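Local coordinates for protein tapirin (Caldicellulosiruptor kristjanssonii, PDB 6N2B) that probably binds cellulose as a cell-surface adhesion protein, through a calcium-containing C-terminal domain built as a beta-helix, at residues A[221-226]-A[243-248]; A[204-209]-A[529-534]; A[260-265]-A[285-290]. All blocks are in the same frame, centred on the assembly; numbering follows the deposited sequence.

Contact 1. Residues A[221-226]-A[243-248]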
loop_
_atom_site.group_PDB
_atom_site.type_symbol
_atom_site.label_atom_id
_atom_site.label_comp_id
_atom_site.label_asym_id
_atom_site.label_seq_id
_atom_site.Cartn_x
_atom_site.Cartn_y
_atom_site.Cartn_z
ATOM N N PHE A 221 7.171 -1.703 -9.540
ATOM C CA PHE A 221 6.631 -2.781 -8.726
ATOM C C PHE A 221 5.125 -2.638 -8.759
ATOM O O PHE A 221 4.585 -1.594 -8.375
ATOM C CB PHE A 221 7.157 -2.717 -7.289
ATOM C CG PHE A 221 6.786 -3.909 -6.428
ATOM C CD1 PHE A 221 5.613 -3.915 -5.685
ATOM C CD2 PHE A 221 7.640 -4.997 -6.315
ATOM C CE1 PHE A 221 5.286 -4.999 -4.863
ATOM C CE2 PHE A 221 7.306 -6.088 -5.498
ATOM C CZ PHE A 221 6.128 -6.081 -4.775
ATOM N N THR A 222 4.457 -3.659 -9.263
ATOM C CA THR A 222 3.008 -3.689 -9.299
ATOM C C THR A 222 2.541 -4.806 -8.385
ATOM O O THR A 222 3.023 -5.937 -8.490
ATOM C CB THR A 222 2.485 -3.928 -10.713
ATOM O OG1 THR A 222 2.883 -2.857 -11.578
ATOM C CG2 THR A 222 0.986 -4.044 -10.681
ATOM N N VAL A 223 1.628 -4.490 -7.481
ATOM C CA VAL A 223 0.875 -5.505 -6.771
ATOM C C VAL A 223 -0.571 -5.444 -7.256
ATOM O O VAL A 223 -1.179 -4.366 -7.331
ATOM C CB VAL A 223 0.999 -5.355 -5.247
ATOM C CG1 VAL A 223 0.798 -3.927 -4.824
ATOM C CG2 VAL A 223 -0.008 -6.262 -4.577
ATOM N N ARG A 224 -1.096 -6.601 -7.640
ATOM C CA ARG A 224 -2.405 -6.727 -8.264
ATOM C C ARG A 224 -3.233 -7.673 -7.397
ATOM O O ARG A 224 -3.004 -8.892 -7.397
ATOM C CB ARG A 224 -2.263 -7.233 -9.701
ATOM C CG ARG A 224 -3.557 -7.609 -10.392
ATOM C CD ARG A 224 -3.289 -8.236 -11.774
ATOM N NE ARG A 224 -2.518 -7.337 -12.635
ATOM C CZ ARG A 224 -3.070 -6.513 -13.520
ATOM N NH1 ARG A 224 -4.388 -6.505 -13.656
ATOM N NH2 ARG A 224 -2.312 -5.707 -14.264
ATOM N N GLY A 225 -4.193 -7.104 -6.660
ATOM C CA GLY A 225 -5.019 -7.865 -5.752
ATOM C C GLY A 225 -4.391 -7.950 -4.386
ATOM O O GLY A 225 -3.288 -7.451 -4.125
ATOM N N GLY A 226 -5.114 -8.622 -3.496
ATOM C CA GLY A 226 -4.663 -8.823 -2.127
ATOM C C GLY A 226 -4.560 -7.503 -1.375
ATOM O O GLY A 226 -5.052 -6.454 -1.796
ATOM N N ILE A 243 -2.958 -2.321 -8.158
ATOM C CA ILE A 243 -4.155 -2.452 -8.985
ATOM C C ILE A 243 -5.109 -3.431 -8.317
ATOM O O ILE A 243 -4.792 -4.618 -8.177
ATOM C CB ILE A 243 -3.821 -2.917 -10.408
ATOM C CG1 ILE A 243 -2.801 -1.988 -11.053
ATOM C CG2 ILE A 243 -5.077 -2.976 -11.248
ATOM C CD1 ILE A 243 -2.280 -2.524 -12.374
ATOM N N GLY A 244 -6.283 -2.948 -7.928
ATOM C CA GLY A 244 -7.231 -3.802 -7.231
ATOM C C GLY A 244 -6.822 -4.251 -5.837
ATOM O O GLY A 244 -7.276 -5.306 -5.388
ATOM N N VAL A 245 -5.985 -3.476 -5.134
ATOM C CA VAL A 245 -5.619 -3.802 -3.761
ATOM C C VAL A 245 -6.800 -3.527 -2.836
ATOM O O VAL A 245 -7.440 -2.467 -2.901
ATOM C CB VAL A 245 -4.379 -2.999 -3.331
ATOM C CG1 VAL A 245 -4.253 -2.969 -1.806
ATOM C CG2 VAL A 245 -3.126 -3.598 -3.936
ATOM N N ASN A 246 -7.089 -4.475 -1.953
ATOM C CA ASN A 246 -8.208 -4.308 -1.032
ATOM C C ASN A 246 -7.860 -3.366 0.119
ATOM O O ASN A 246 -8.549 -2.368 0.355
ATOM C CB ASN A 246 -8.648 -5.674 -0.505
ATOM C CG ASN A 246 -9.397 -6.481 -1.552
ATOM O OD1 ASN A 246 -10.151 -5.930 -2.354
ATOM N ND2 ASN A 246 -9.189 -7.791 -1.550
ATOM N N ASN A 247 -6.807 -3.663 0.858
ATOM C CA ASN A 247 -6.393 -2.779 1.938
ATOM C C ASN A 247 -4.899 -2.483 1.839
ATOM O O ASN A 247 -4.118 -3.300 1.339
ATOM C CB ASN A 247 -6.736 -3.382 3.327
ATOM C CG ASN A 247 -8.168 -3.944 3.396
ATOM O OD1 ASN A 247 -9.142 -3.187 3.404
ATOM N ND2 ASN A 247 -8.291 -5.265 3.465
ATOM N N LEU A 248 -4.514 -1.292 2.300
ATOM C CA LEU A 248 -3.114 -0.936 2.520
ATOM C C LEU A 248 -3.048 -0.398 3.937
ATOM O O LEU A 248 -3.443 0.743 4.172
ATOM C CB LEU A 248 -2.624 0.098 1.519
ATOM C CG LEU A 248 -1.123 0.431 1.472
ATOM C CD1 LEU A 248 -0.820 1.186 0.216
ATOM C CD2 LEU A 248 -0.630 1.252 2.657
#
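Ile243 and Arg224 stand side by side on one face of the strand pair and point the same way. The outer methyl of the isoleucine lies over a face of the guanidinium, with Ile243 CD1 3.7 Å from Arg224 NH2. The arginine gets there by leaving the backbone with CG opposite its own N (chi1 171°) and then bending at chi3. Its NE forms a salt bridge with Glu528 of strand 526-531. The same methyl also meets Thr222, the two side chains crossing obliquely, with Ile243 CD1 4.0 Å from Thr222 CG2.

Val223 and Val245 meet at about a right angle, and Val223 CG1 is 4.0 Å from Val245 CG2. Ile228 packs against both valines.

The backbones are joined on both sides of the bend at Ile243 and Gly244. Ile243 N gives a hydrogen bond to Val223 O at 2.8 Å, and Gly225 N gives one to Ile243 O at 3.0 Å. Past the bend, Asn246 N bonds to Gly226 O at 2.8 Å. Gly225, Gly226 and Gly244 all have positive phi, a backbone shape that suits glycine, and Gly244 lies at the corner. The Asn246 side chain has its polar partners in Lys267 and Glu206. Parallel pairing that continues as the chain turns a corner is characteristic of successive coils of a parallel beta-helix.

Contact 2. Residues A[204-209]-A[529-534]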
loop_
_atom_site.group_PDB
_atom_site.type_symbol
_atom_site.label_atom_id
_atom_site.label_comp_id
_atom_site.label_asym_id
_atom_site.label_seq_id
_atom_site.Cartn_x
_atom_site.Cartn_y
_atom_site.Cartn_z
ATOM N N LEU A 204 -3.856 -12.687 7.839
ATOM C CA LEU A 204 -2.525 -12.676 7.240
ATOM C C LEU A 204 -2.545 -13.197 5.807
ATOM O O LEU A 204 -1.800 -12.708 4.952
ATOM C CB LEU A 204 -1.556 -13.497 8.095
ATOM C CG LEU A 204 -0.191 -13.904 7.526
ATOM C CD1 LEU A 204 0.841 -12.789 7.647
ATOM C CD2 LEU A 204 0.293 -15.123 8.256
ATOM N N PHE A 205 -3.397 -14.175 5.519
ATOM C CA PHE A 205 -3.405 -14.792 4.199
ATOM C C PHE A 205 -4.158 -13.982 3.154
ATOM O O PHE A 205 -4.246 -14.426 2.001
ATOM C CB PHE A 205 -3.962 -16.215 4.313
ATOM C CG PHE A 205 -3.124 -17.080 5.204
ATOM C CD1 PHE A 205 -1.914 -17.583 4.752
ATOM C CD2 PHE A 205 -3.486 -17.302 6.518
ATOM C CE1 PHE A 205 -1.105 -18.337 5.579
ATOM C CE2 PHE A 205 -2.678 -18.039 7.346
ATOM C CZ PHE A 205 -1.485 -18.564 6.873
ATOM N N GLU A 206 -4.688 -12.811 3.524
ATOM C CA GLU A 206 -5.230 -11.862 2.564
ATOM C C GLU A 206 -4.149 -10.985 1.935
ATOM O O GLU A 206 -4.391 -10.362 0.898
ATOM C CB GLU A 206 -6.307 -11.006 3.244
ATOM C CG GLU A 206 -6.562 -9.590 2.655
ATOM C CD GLU A 206 -7.112 -9.590 1.209
ATOM O OE1 GLU A 206 -7.635 -10.630 0.743
ATOM O OE2 GLU A 206 -6.998 -8.540 0.530
ATOM N N TYR A 207 -2.942 -10.964 2.478
ATOM C CA TYR A 207 -1.960 -9.981 2.044
ATOM C C TYR A 207 -1.134 -10.488 0.863
ATOM O O TYR A 207 -0.696 -11.645 0.839
ATOM C CB TYR A 207 -1.088 -9.560 3.229
ATOM C CG TYR A 207 -1.923 -8.641 4.083
ATOM C CD1 TYR A 207 -2.859 -9.153 4.991
ATOM C CD2 TYR A 207 -1.861 -7.263 3.911
ATOM C CE1 TYR A 207 -3.661 -8.313 5.739
ATOM C CE2 TYR A 207 -2.668 -6.410 4.650
ATOM C CZ TYR A 207 -3.567 -6.936 5.556
ATOM O OH TYR A 207 -4.364 -6.071 6.274
ATOM N N ALA A 208 -1.005 -9.628 -0.156
ATOM C CA ALA A 208 0.001 -9.842 -1.182
ATOM C C ALA A 208 1.385 -9.501 -0.640
ATOM O O ALA A 208 2.369 -10.208 -0.915
ATOM C CB ALA A 208 -0.329 -9.012 -2.418
ATOM N N VAL A 209 1.470 -8.448 0.164
ATOM C CA VAL A 209 2.699 -8.079 0.849
ATOM C C VAL A 209 2.365 -7.918 2.326
ATOM O O VAL A 209 1.585 -7.037 2.698
ATOM C CB VAL A 209 3.318 -6.787 0.282
ATOM C CG1 VAL A 209 4.605 -6.439 1.003
ATOM C CG2 VAL A 209 3.584 -6.932 -1.186
ATOM N N LEU A 529 3.614 -8.575 -9.051
ATOM C CA LEU A 529 3.197 -9.521 -8.015
ATOM C C LEU A 529 1.676 -9.642 -8.034
ATOM O O LEU A 529 0.964 -8.713 -7.641
ATOM C CB LEU A 529 3.680 -9.075 -6.639
ATOM C CG LEU A 529 3.060 -9.808 -5.442
ATOM C CD1 LEU A 529 3.458 -11.258 -5.472
ATOM C CD2 LEU A 529 3.504 -9.212 -4.134
ATOM N N ILE A 530 1.171 -10.780 -8.484
ATOM C CA ILE A 530 -0.269 -11.013 -8.580
ATOM C C ILE A 530 -0.690 -11.833 -7.369
ATOM O O ILE A 530 -0.321 -13.004 -7.251
ATOM C CB ILE A 530 -0.642 -11.731 -9.887
ATOM C CG1 ILE A 530 -0.024 -11.028 -11.093
ATOM C CG2 ILE A 530 -2.148 -11.836 -10.035
ATOM C CD1 ILE A 530 -0.606 -11.505 -12.414
ATOM N N TYR A 531 -1.483 -11.247 -6.478
ATOM C CA TYR A 531 -1.885 -11.969 -5.273
ATOM C C TYR A 531 -2.689 -13.219 -5.637
ATOM O O TYR A 531 -3.583 -13.181 -6.489
ATOM C CB TYR A 531 -2.690 -11.050 -4.347
ATOM C CG TYR A 531 -3.450 -11.784 -3.256
ATOM C CD1 TYR A 531 -2.805 -12.221 -2.101
ATOM C CD2 TYR A 531 -4.817 -12.043 -3.385
ATOM C CE1 TYR A 531 -3.500 -12.892 -1.110
ATOM C CE2 TYR A 531 -5.515 -12.704 -2.415
ATOM C CZ TYR A 531 -4.857 -13.139 -1.275
ATOM O OH TYR A 531 -5.556 -13.814 -0.289
ATOM N N LYS A 532 -2.339 -14.338 -5.015
ATOM C CA LYS A 532 -3.121 -15.570 -5.103
ATOM C C LYS A 532 -3.128 -16.215 -3.726
ATOM O O LYS A 532 -2.066 -16.573 -3.202
ATOM C CB LYS A 532 -2.558 -16.543 -6.151
ATOM C CG LYS A 532 -2.613 -16.043 -7.596
ATOM C CD LYS A 532 -3.999 -16.210 -8.224
ATOM C CE LYS A 532 -4.082 -15.547 -9.600
ATOM N NZ LYS A 532 -5.342 -15.841 -10.371
ATOM N N ARG A 533 -4.312 -16.328 -3.127
ATOM C CA ARG A 533 -4.427 -16.921 -1.801
ATOM C C ARG A 533 -3.907 -18.349 -1.797
ATOM O O ARG A 533 -4.239 -19.144 -2.687
ATOM C CB ARG A 533 -5.879 -16.905 -1.337
ATOM C CG ARG A 533 -6.031 -17.221 0.128
ATOM C CD ARG A 533 -7.485 -17.228 0.541
ATOM N NE ARG A 533 -7.585 -16.847 1.938
ATOM C CZ ARG A 533 -7.812 -15.606 2.358
ATOM N NH1 ARG A 533 -7.861 -15.355 3.665
ATOM N NH2 ARG A 533 -7.993 -14.617 1.477
ATOM N N ALA A 534 -3.110 -18.678 -0.783
ATOM C CA ALA A 534 -2.486 -19.997 -0.710
ATOM C C ALA A 534 -3.488 -21.085 -0.339
ATOM O O ALA A 534 -4.431 -20.863 0.428
ATOM C CB ALA A 534 -1.349 -20.003 0.320
HETATM O O HOH W 1 -2.010 -16.061 1.148
#
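Ala208 and Tyr531 meet through their beta carbons, with Ala208 CB 3.7 Å from Tyr531 CB. Beside them one methyl of Leu529 rests against both the Ala208 carbonyl and the Val209 side chain. Leu529 CD2 is 3.6 Å from Ala208 O and 3.7 Å from Val209 CG2. Val223 and Phe221 of strand 221-224 extend this apolar patch.

Tyr531 leads from the apolar part to the polar edge. Its CG lies opposite the backbone N (chi1 165°), and the ring runs along the backbone of 205-208. Glu206 O sits over one ring face, 3.4 Å from Tyr531 CE1, while Tyr207 O lies near the ring plane at the edge. In the beta-helix, this is where the 3-10 turn 204-206, just before the first modelled strand, 207-211, packs against the end of the late strand 526-531.

Tyr531 OH donates to Phe205 O at 2.7 Å, in the carbonyl plane and on a lone pair. A water also donates to Phe205 O, and a weak bond links that water to Ala534 N.

Arg533, extended from CG to NE, lays its guanidinium over Phe205 O, which is centred 3.7 Å above the guanidinium plane. Arg533 NH1 forms a salt bridge with Asp203. Glu206 OE1 stays 4.1 Å from Arg533 NH2, too far for a salt bridge. Glu206 OE2 is bound by Ser227 and Asn246, and the Phe205 ring turns to helix 536-546.

Contact 3. Residues A[260-265]-A[285-290]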
loop_
_atom_site.group_PDB
_atom_site.type_symbol
_atom_site.label_atom_id
_atom_site.label_comp_id
_atom_site.label_asym_id
_atom_site.label_seq_id
_atom_site.Cartn_x
_atom_site.Cartn_y
_atom_site.Cartn_z
ATOM N N GLY A 260 7.376 9.508 -10.138
ATOM C CA GLY A 260 6.153 9.538 -10.907
ATOM C C GLY A 260 5.686 8.163 -11.368
ATOM O O GLY A 260 6.259 7.127 -11.053
ATOM N N GLY A 261 4.609 8.178 -12.148
ATOM C CA GLY A 261 4.069 6.943 -12.677
ATOM C C GLY A 261 3.467 6.023 -11.647
ATOM O O GLY A 261 3.233 4.844 -11.940
ATOM N N ASN A 262 3.214 6.523 -10.444
ATOM C CA ASN A 262 2.553 5.728 -9.428
ATOM C C ASN A 262 1.051 5.789 -9.597
ATOM O O ASN A 262 0.483 6.847 -9.878
ATOM C CB ASN A 262 2.937 6.221 -8.046
ATOM C CG ASN A 262 4.399 6.332 -7.896
ATOM O OD1 ASN A 262 5.119 5.330 -7.970
ATOM N ND2 ASN A 262 4.875 7.554 -7.723
ATOM N N SER A 263 0.411 4.647 -9.412
ATOM C CA SER A 263 -1.030 4.541 -9.563
ATOM C C SER A 263 -1.494 3.577 -8.478
ATOM O O SER A 263 -1.101 2.405 -8.485
ATOM C CB SER A 263 -1.371 4.072 -10.983
ATOM O OG SER A 263 -2.659 3.485 -11.091
ATOM N N ILE A 264 -2.279 4.063 -7.515
ATOM C CA ILE A 264 -2.705 3.246 -6.376
ATOM C C ILE A 264 -4.231 3.160 -6.338
ATOM O O ILE A 264 -4.920 4.186 -6.340
ATOM C CB ILE A 264 -2.146 3.798 -5.054
ATOM C CG1 ILE A 264 -0.643 3.569 -4.995
ATOM C CG2 ILE A 264 -2.762 3.111 -3.886
ATOM C CD1 ILE A 264 0.052 4.480 -4.000
ATOM N N GLU A 265 -4.755 1.931 -6.296
ATOM C CA GLU A 265 -6.188 1.671 -6.170
ATOM C C GLU A 265 -6.454 0.920 -4.881
ATOM O O GLU A 265 -5.982 -0.203 -4.714
ATOM C CB GLU A 265 -6.718 0.856 -7.343
ATOM C CG GLU A 265 -6.863 1.648 -8.601
ATOM C CD GLU A 265 -6.893 0.756 -9.811
ATOM O OE1 GLU A 265 -7.440 -0.375 -9.719
ATOM O OE2 GLU A 265 -6.361 1.186 -10.856
ATOM N N ASN A 285 4.633 12.195 -16.230
ATOM C CA ASN A 285 4.403 10.884 -15.620
ATOM C C ASN A 285 3.708 11.085 -14.275
ATOM O O ASN A 285 4.308 10.913 -13.212
ATOM C CB ASN A 285 5.725 10.132 -15.458
ATOM C CG ASN A 285 5.534 8.644 -15.186
ATOM O OD1 ASN A 285 4.533 8.033 -15.595
ATOM N ND2 ASN A 285 6.509 8.048 -14.492
ATOM N N PRO A 286 2.429 11.453 -14.288
ATOM C CA PRO A 286 1.754 11.805 -13.033
ATOM C C PRO A 286 1.305 10.586 -12.230
ATOM O O PRO A 286 1.167 9.473 -12.742
ATOM C CB PRO A 286 0.545 12.629 -13.501
ATOM C CG PRO A 286 0.259 12.109 -14.874
ATOM C CD PRO A 286 1.574 11.692 -15.468
ATOM N N ASN A 287 1.073 10.829 -10.938
ATOM C CA ASN A 287 0.505 9.842 -10.037
ATOM C C ASN A 287 -1.006 9.793 -10.200
ATOM O O ASN A 287 -1.632 10.747 -10.666
ATOM C CB ASN A 287 0.822 10.164 -8.571
ATOM C CG ASN A 287 2.310 10.302 -8.291
ATOM O OD1 ASN A 287 3.150 9.603 -8.875
ATOM N ND2 ASN A 287 2.641 11.202 -7.378
ATOM N N THR A 288 -1.595 8.661 -9.813
ATOM C CA THR A 288 -3.029 8.599 -9.568
ATOM C C THR A 288 -3.268 7.817 -8.286
ATOM O O THR A 288 -2.557 6.852 -8.001
ATOM C CB THR A 288 -3.820 7.955 -10.734
ATOM O OG1 THR A 288 -3.337 6.640 -10.995
ATOM C CG2 THR A 288 -3.688 8.770 -11.997
ATOM N N LEU A 289 -4.267 8.243 -7.518
ATOM C CA LEU A 289 -4.771 7.499 -6.372
ATOM C C LEU A 289 -6.288 7.436 -6.462
ATOM O O LEU A 289 -6.938 8.472 -6.601
ATOM C CB LEU A 289 -4.346 8.159 -5.052
ATOM C CG LEU A 289 -5.122 7.692 -3.816
ATOM C CD1 LEU A 289 -4.728 6.279 -3.417
ATOM C CD2 LEU A 289 -4.908 8.653 -2.668
ATOM N N ASN A 290 -6.852 6.231 -6.421
ATOM C CA ASN A 290 -8.297 6.020 -6.310
ATOM C C ASN A 290 -8.513 5.150 -5.089
ATOM O O ASN A 290 -8.185 3.957 -5.105
ATOM C CB ASN A 290 -8.899 5.331 -7.532
ATOM C CG ASN A 290 -8.810 6.163 -8.774
ATOM O OD1 ASN A 290 -7.739 6.289 -9.381
ATOM N ND2 ASN A 290 -9.946 6.732 -9.182
HETATM O O HOH W 2 8.862 9.832 -12.804
HETATM O O HOH W 3 -0.538 6.996 -13.092
HETATM O O HOH W 4 -5.086 4.714 -9.161
#
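Asn285 meets Gly261 first. Gly261 N gives a hydrogen bond to Asn285 O at 3.0 Å, but it approaches from well above the carbonyl plane. The positive phi of Gly261 belongs to the turn that precedes strand 263-265. Asn285 ND2 reaches past this turn and bonds to Glu239, two coils back. At Pro286 the link runs through water, which donates to Pro286 O and, weakly, to Asn262 O.

Asn287 lies alongside Asn262, pointing the same way. Both have CG beside the backbone N (chi1 -56° and -51°), and their amide planes are 37° apart. Asn262 ND2 donates to Asn287 OD1 at 2.9 Å from above the plane of the Asn287 carbonyl, and Asn262 N adds a weak bond to the same oxygen. Asn262 ND2 also bonds to Asn258 O, Asn262 OD1 takes Phe240 N, and Asn287 ND2 bonds to the Tyr309 hydroxyl. Such side-by-side asparagines at the same place in neighbouring coils recall the asparagine ladder of parallel beta-helices. They are buried, and this network occupies their polar atoms.

From Thr288 on, the pairing is regular and parallel, with strand axes 4.6 Å apart. Thr288 N bonds to Asn262 O and Ile264 N bonds to Thr288 O, each at 2.8 Å. Thr288 OG1 lies 3.2 Å from Ser263 OG, on the same face of the pair. Leu289 points to the opposite face, where Leu289 CD1 rests 3.8 Å from Ile264 CG2. Asn290 N bonds to Ile264 O at 2.8 Å, nearly straight. Asn290 OD1 takes a bond from a water that also donates weakly to Ile264 O.

How the contacts relate
Contacts 1 and 2 lie side by side, with centres about 9 Å apart. They share backbone pairing, since strand 221-224 lies next to strand 526-531. Leu529 N bonds to Thr222 O and Arg224 N bonds to Leu529 O through the backbone. Contact 3 is about 13 Å from contact 1, and the two touch where strands 240-250 and 263-266 are neighbours. Contacts 2 and 3 do not touch, and their centres are about 22 Å apart. Along the chain, contact 1 precedes contact 3, and both fall within the long loop closed by contact 2. Contacts 1 and 3 thus join coils close in sequence, whereas contact 2 packs the start of the modelled chain against its late part.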